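PDB 3UUW: putative oxidoreductase with NAD(P)-binding Rossmann-fold domain from Clostridium difficile, which probably acts as an NAD(P)-dependent dehydrogenase of the Gfo/Idh/MocA family, pairing a nucleotide-binding Rossmann domain with a C-terminal sheet domain. Local coordinates for residues 7-12 with 69-74; 33-38 with 55-60. One frame throughout, in Å; residues are numbered along the deposited sequence.

How the contacts relate
From the N terminus the chain runs through strand 8-12 and helix 16-26 into strand 33-38, then through helix 42-52 to segment 55-60, a loop that runs into helix 60-64. Contact 2 closes this short excursion, 17 residues apart at the nearest ends. The chain next passes helix 60-64 and reaches strand 69-72, where contact 1 closes a wider loop that contains the whole of contact 2. The two contacts lie side by side, their centres about 9 Å apart, because strands 8-12 and 33-38 are neighbours in the five-stranded parallel sheet. Contact 1 therefore joins strand 8-12 to strand 69-72 inside that sheet, whereas contact 2 lays a loop along strand 33-38, one of its two outermost strands.

Contact 1 of 2, residues 7-12 with 69-74; sequences IKMGMI and CIFLHS
The ring of Phe71, on the parallel sheet of a Rossmann fold, receives Met9 at its edge: Met9 CG lies near the ring plane, 3.7 Å from Phe71 CD1, and Met9 SD stands obliquely 5.1 Å from the ring centroid, a Met-aromatic contact. The same ring meets Tyr94 with planes at about 35° and Phe276 edge-to-face. With CG anti to the backbone N (chi1 -179°) and the chain bent beyond it, Met9 crosses the phenyl group at about a right angle. The His73 imidazole has Met11 CG and SD at its edge on the CD2 side, while the carbonyl carbon of Phe71 lies over one face near the rim. His73 also stacks on Tyr22 and is hydrogen-bonded through ND1 to Asp96.

Met9, Met11, Cys69 and Phe71 share one face of the sheet; His73 follows directly after the strand. Strands 8-12 and 69-72 are neighbours, their axes 4.6 Å apart, zipped by five backbone hydrogen bonds, from Cys69 N to Lys8 O (142° at the hydrogen) to His73 N on Ile12 O, nearly straight. Helices 16-26 and 269-281 cover this face, and helix 79-88 the other. There Ile12 CD1 reaches Ile70 CG2 at 3.9 Å. Gly10 has no side chain, and Ile70 CD1 comes to 3.9 Å from Gly10 CA, where a CB would be tight. Ile12 CG2 presses on Leu72 CD1 at 3.5 Å.

Contact 2 of 2, residues 33-38 with 55-60; sequences EFVGAF and MPFDSI
Phe38 lays its ring against residues 57-60. Its CB lies 3.9 Å from Phe57 O, and with CG anti to the backbone N (chi1 166°) the ring is carried out over the turn that leads into helix 60-64. Phe38 CD1 meets Phe57 O at 3.3 Å, the oxygen lying at the ring edge and in its plane. CE1, one atom further, is near the carbonyl oxygen of Asp58, which approaches obliquely. One face is covered by backbone: Ile60 N sits over the centre, and Ser59 CA makes a CH-pi contact 4.1 Å from the centroid. On the same side of the ring, beyond CD2 and CE2, Ile60 CG1 lies 3.9 Å from Phe38 CE2.

Strand 33-38 is one of the two outermost strands of the Rossmann parallel sheet, and here the loop after helix 42-52 borders it through a single backbone bridge between Ala37 and Pro56. Two hydrogen bonds frame the bridge, Ala37 N to Met55 O and the straighter Phe57 N to Ala37 O (163° at the hydrogen), whose donor is tilted from the carbonyl plane. The Phe57 ring turns back along the strand: Phe57 CE1 lies 3.8 Å from Gly36 CA, where the absence of a side chain makes room, and Phe57 CZ touches Val35 CG1 at 4.0 Å. Ser59 occupies the N-cap position of helix 60-64, its OG hydrogen-bonded to Ser62 OG. A water accepts from Met55 N and donates to Phe34 O at 2.7 Å, with a weak bond to Val35 O.

Contact 1 of 2, residues 7-12 with 69-74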
loop_
_atom_site.group_PDB
_atom_site.type_symbol
_atom_site.label_atom_id
_atom_site.label_comp_id
_atom_site.label_asym_id
_atom_site.label_seq_id
_atom_site.Cartn_x
_atom_site.Cartn_y
_atom_site.Cartn_z
ATOM N N ILE A 7 -9.445 30.719 33.078
ATOM C CA ILE A 7 -9.612 29.357 33.538
ATOM C C ILE A 7 -8.335 28.789 34.177
ATOM O O ILE A 7 -7.266 28.837 33.585
ATOM C CB ILE A 7 -10.079 28.439 32.383
ATOM C CG1 ILE A 7 -11.457 28.891 31.872
ATOM C CG2 ILE A 7 -10.094 26.970 32.847
ATOM C CD1 ILE A 7 -11.897 28.184 30.620
ATOM N N LYS A 8 -8.485 28.246 35.385
ATOM C CA LYS A 8 -7.394 27.646 36.141
ATOM C C LYS A 8 -7.544 26.125 36.079
ATOM O O LYS A 8 -8.571 25.580 36.472
ATOM C CB LYS A 8 -7.432 28.111 37.601
ATOM C CG LYS A 8 -7.250 29.629 37.802
ATOM C CD LYS A 8 -7.164 30.016 39.288
ATOM C CE LYS A 8 -5.745 29.835 39.867
ATOM N NZ LYS A 8 -5.680 29.805 41.384
ATOM N N MET A 9 -6.518 25.445 35.597
ATOM C CA MET A 9 -6.556 23.986 35.463
ATOM C C MET A 9 -5.473 23.327 36.300
ATOM O O MET A 9 -4.351 23.842 36.400
ATOM C CB MET A 9 -6.395 23.614 33.977
ATOM C CG MET A 9 -6.441 22.113 33.607
ATOM S SD MET A 9 -4.902 21.220 33.885
ATOM C CE MET A 9 -3.887 21.896 32.578
ATOM N N GLY A 10 -5.811 22.174 36.870
ATOM C CA GLY A 10 -4.857 21.340 37.578
ATOM C C GLY A 10 -4.940 19.950 36.990
ATOM O O GLY A 10 -5.942 19.584 36.364
ATOM N N MET A 11 -3.913 19.157 37.231
ATOM C CA MET A 11 -3.885 17.775 36.794
ATOM C C MET A 11 -3.662 16.875 37.992
ATOM O O MET A 11 -2.798 17.157 38.821
ATOM C CB MET A 11 -2.763 17.540 35.765
ATOM C CG MET A 11 -2.742 16.134 35.206
ATOM S SD MET A 11 -1.572 15.960 33.833
ATOM C CE MET A 11 -2.386 16.891 32.558
ATOM N N ILE A 12 -4.439 15.789 38.071
ATOM C CA ILE A 12 -4.255 14.777 39.100
ATOM C C ILE A 12 -3.964 13.443 38.429
ATOM O O ILE A 12 -4.743 12.970 37.591
ATOM C CB ILE A 12 -5.500 14.678 40.034
ATOM C CG1 ILE A 12 -5.618 15.952 40.876
ATOM C CG2 ILE A 12 -5.431 13.468 40.920
ATOM C CD1 ILE A 12 -6.921 16.062 41.684
ATOM N N CYS A 69 -10.998 23.619 37.132
ATOM C CA CYS A 69 -11.178 22.321 36.494
ATOM C C CYS A 69 -9.941 21.453 36.682
ATOM O O CYS A 69 -8.833 21.957 36.930
ATOM C CB CYS A 69 -11.492 22.487 35.009
ATOM S SG CYS A 69 -10.133 23.148 33.990
ATOM N N ILE A 70 -10.144 20.148 36.549
ATOM C CA ILE A 70 -9.110 19.158 36.748
ATOM C C ILE A 70 -9.163 18.107 35.653
ATOM O O ILE A 70 -10.246 17.626 35.299
ATOM C CB ILE A 70 -9.305 18.424 38.095
ATOM C CG1 ILE A 70 -9.196 19.397 39.285
ATOM C CG2 ILE A 70 -8.322 17.232 38.248
ATOM C CD1 ILE A 70 -7.801 19.822 39.640
ATOM N N PHE A 71 -7.984 17.767 35.132
ATOM C CA PHE A 71 -7.769 16.586 34.276
ATOM C C PHE A 71 -7.290 15.480 35.221
ATOM O O PHE A 71 -6.268 15.620 35.906
ATOM C CB PHE A 71 -6.722 16.866 33.174
ATOM C CG PHE A 71 -7.277 17.585 31.982
ATOM C CD1 PHE A 71 -7.517 18.939 32.016
ATOM C CD2 PHE A 71 -7.523 16.897 30.808
ATOM C CE1 PHE A 71 -8.028 19.595 30.923
ATOM C CE2 PHE A 71 -8.041 17.555 29.705
ATOM C CZ PHE A 71 -8.292 18.887 29.764
ATOM N N LEU A 72 -8.086 14.423 35.304
ATOM C CA LEU A 72 -7.842 13.290 36.191
ATOM C C LEU A 72 -7.442 12.041 35.399
ATOM O O LEU A 72 -8.209 11.516 34.584
ATOM C CB LEU A 72 -9.117 13.012 36.996
ATOM C CG LEU A 72 -9.074 11.822 37.916
ATOM C CD1 LEU A 72 -8.023 11.992 38.999
ATOM C CD2 LEU A 72 -10.460 11.629 38.537
ATOM N N HIS A 73 -6.230 11.567 35.647
ATOM C CA HIS A 73 -5.686 10.435 34.887
ATOM C C HIS A 73 -5.270 9.325 35.815
ATOM O O HIS A 73 -4.294 8.634 35.558
ATOM C CB HIS A 73 -4.497 10.886 34.012
ATOM C CG HIS A 73 -4.774 12.116 33.209
ATOM N ND1 HIS A 73 -5.686 12.146 32.173
ATOM C CD2 HIS A 73 -4.268 13.366 33.299
ATOM C CE1 HIS A 73 -5.741 13.366 31.675
ATOM N NE2 HIS A 73 -4.888 14.127 32.335
ATOM N N SER A 74 -6.030 9.143 36.886
ATOM C CA SER A 74 -5.750 8.091 37.882
ATOM C C SER A 74 -6.354 6.745 37.491
ATOM O O SER A 74 -7.097 6.633 36.520
ATOM C CB SER A 74 -6.273 8.517 39.256
ATOM O OG SER A 74 -7.687 8.552 39.276
#

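Contact 2 of 2, residues 33-38 with 55-60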
loop_
_atom_site.group_PDB
_atom_site.type_symbol
_atom_site.label_atom_id
_atom_site.label_comp_id
_atom_site.label_asym_id
_atom_site.label_seq_id
_atom_site.Cartn_x
_atom_site.Cartn_y
_atom_site.Cartn_z
ATOM N N GLU A 33 -4.592 28.741 32.709
ATOM C CA GLU A 33 -3.413 28.744 33.550
ATOM C C GLU A 33 -3.246 27.336 34.115
ATOM O O GLU A 33 -4.200 26.791 34.683
ATOM C CB GLU A 33 -3.568 29.732 34.704
ATOM C CG GLU A 33 -2.324 29.856 35.559
ATOM C CD GLU A 33 -2.488 30.744 36.791
ATOM O OE1 GLU A 33 -3.618 31.189 37.091
ATOM O OE2 GLU A 33 -1.463 30.983 37.466
ATOM N N PHE A 34 -2.057 26.747 33.949
ATOM C CA PHE A 34 -1.739 25.415 34.498
ATOM C C PHE A 34 -1.258 25.656 35.941
ATOM O O PHE A 34 -0.076 25.892 36.201
ATOM C CB PHE A 34 -0.679 24.703 33.644
ATOM C CG PHE A 34 -0.681 23.191 33.775
ATOM C CD1 PHE A 34 -1.015 22.565 34.961
ATOM C CD2 PHE A 34 -0.293 22.406 32.713
ATOM C CE1 PHE A 34 -0.999 21.162 35.058
ATOM C CE2 PHE A 34 -0.263 21.018 32.807
ATOM C CZ PHE A 34 -0.629 20.395 33.988
ATOM N N VAL A 35 -2.214 25.641 36.863
ATOM C CA VAL A 35 -1.965 25.986 38.261
ATOM C C VAL A 35 -1.038 25.040 38.993
ATOM O O VAL A 35 -0.206 25.480 39.804
ATOM C CB VAL A 35 -3.317 26.073 39.023
ATOM C CG1 VAL A 35 -3.104 26.158 40.545
ATOM C CG2 VAL A 35 -4.114 27.241 38.507
ATOM N N GLY A 36 -1.179 23.748 38.727
ATOM C CA GLY A 36 -0.368 22.762 39.410
ATOM C C GLY A 36 -0.774 21.348 39.118
ATOM O O GLY A 36 -1.718 21.090 38.367
ATOM N N ALA A 37 -0.064 20.416 39.749
ATOM C CA ALA A 37 -0.327 19.018 39.538
ATOM C C ALA A 37 -0.027 18.220 40.805
ATOM O O ALA A 37 0.814 18.608 41.607
ATOM C CB ALA A 37 0.520 18.488 38.362
ATOM N N PHE A 38 -0.737 17.112 40.959
ATOM C CA PHE A 38 -0.560 16.219 42.075
ATOM C C PHE A 38 -0.578 14.802 41.561
ATOM O O PHE A 38 -1.351 14.460 40.654
ATOM C CB PHE A 38 -1.684 16.376 43.113
ATOM C CG PHE A 38 -1.720 15.243 44.120
ATOM C CD1 PHE A 38 -0.870 15.242 45.209
ATOM C CD2 PHE A 38 -2.533 14.139 43.911
ATOM C CE1 PHE A 38 -0.871 14.179 46.100
ATOM C CE2 PHE A 38 -2.547 13.085 44.787
ATOM C CZ PHE A 38 -1.718 13.099 45.886
ATOM N N MET A 55 3.765 23.963 39.295
ATOM C CA MET A 55 3.794 23.930 40.753
ATOM C C MET A 55 3.283 22.579 41.253
ATOM O O MET A 55 2.181 22.175 40.904
ATOM C CB MET A 55 2.904 25.047 41.309
ATOM C CG MET A 55 2.829 25.115 42.827
ATOM S SD MET A 55 4.410 25.498 43.603
ATOM C CE MET A 55 4.727 27.125 42.928
ATOM N N PRO A 56 4.091 21.864 42.053
ATOM C CA PRO A 56 3.597 20.611 42.641
ATOM C C PRO A 56 2.714 20.892 43.859
ATOM O O PRO A 56 3.022 21.795 44.664
ATOM C CB PRO A 56 4.868 19.891 43.072
ATOM C CG PRO A 56 5.853 20.965 43.323
ATOM C CD PRO A 56 5.497 22.121 42.411
ATOM N N PHE A 57 1.636 20.129 43.999
ATOM C CA PHE A 57 0.739 20.233 45.153
ATOM C C PHE A 57 0.815 18.945 45.984
ATOM O O PHE A 57 1.099 17.868 45.465
ATOM C CB PHE A 57 -0.697 20.530 44.712
ATOM C CG PHE A 57 -0.958 21.992 44.418
ATOM C CD1 PHE A 57 -0.413 22.603 43.302
ATOM C CD2 PHE A 57 -1.741 22.754 45.272
ATOM C CE1 PHE A 57 -0.645 23.949 43.040
ATOM C CE2 PHE A 57 -1.983 24.102 45.015
ATOM C CZ PHE A 57 -1.434 24.702 43.901
ATOM N N ASP A 58 0.554 19.061 47.273
ATOM C CA ASP A 58 0.720 17.920 48.170
ATOM C C ASP A 58 -0.539 17.076 48.358
ATOM O O ASP A 58 -0.478 16.037 48.992
ATOM C CB ASP A 58 1.283 18.361 49.521
ATOM C CG ASP A 58 0.388 19.339 50.246
ATOM O OD1 ASP A 58 -0.824 19.385 49.952
ATOM O OD2 ASP A 58 0.913 20.067 51.122
ATOM N N SER A 59 -1.663 17.515 47.797
ATOM C CA SER A 59 -2.905 16.747 47.896
ATOM C C SER A 59 -3.919 17.139 46.837
ATOM O O SER A 59 -3.843 18.215 46.251
ATOM C CB SER A 59 -3.556 16.937 49.274
ATOM O OG SER A 59 -4.060 18.253 49.426
ATOM N N ILE A 60 -4.869 16.234 46.616
ATOM C CA ILE A 60 -5.986 16.464 45.718
ATOM C C ILE A 60 -6.757 17.690 46.163
ATOM O O ILE A 60 -7.122 18.535 45.351
ATOM C CB ILE A 60 -6.958 15.251 45.732
ATOM C CG1 ILE A 60 -6.328 14.067 45.024
ATOM C CG2 ILE A 60 -8.304 15.614 45.060
ATOM C CD1 ILE A 60 -6.949 12.712 45.416
HETATM O O HOH W 1 2.157 25.906 37.674
#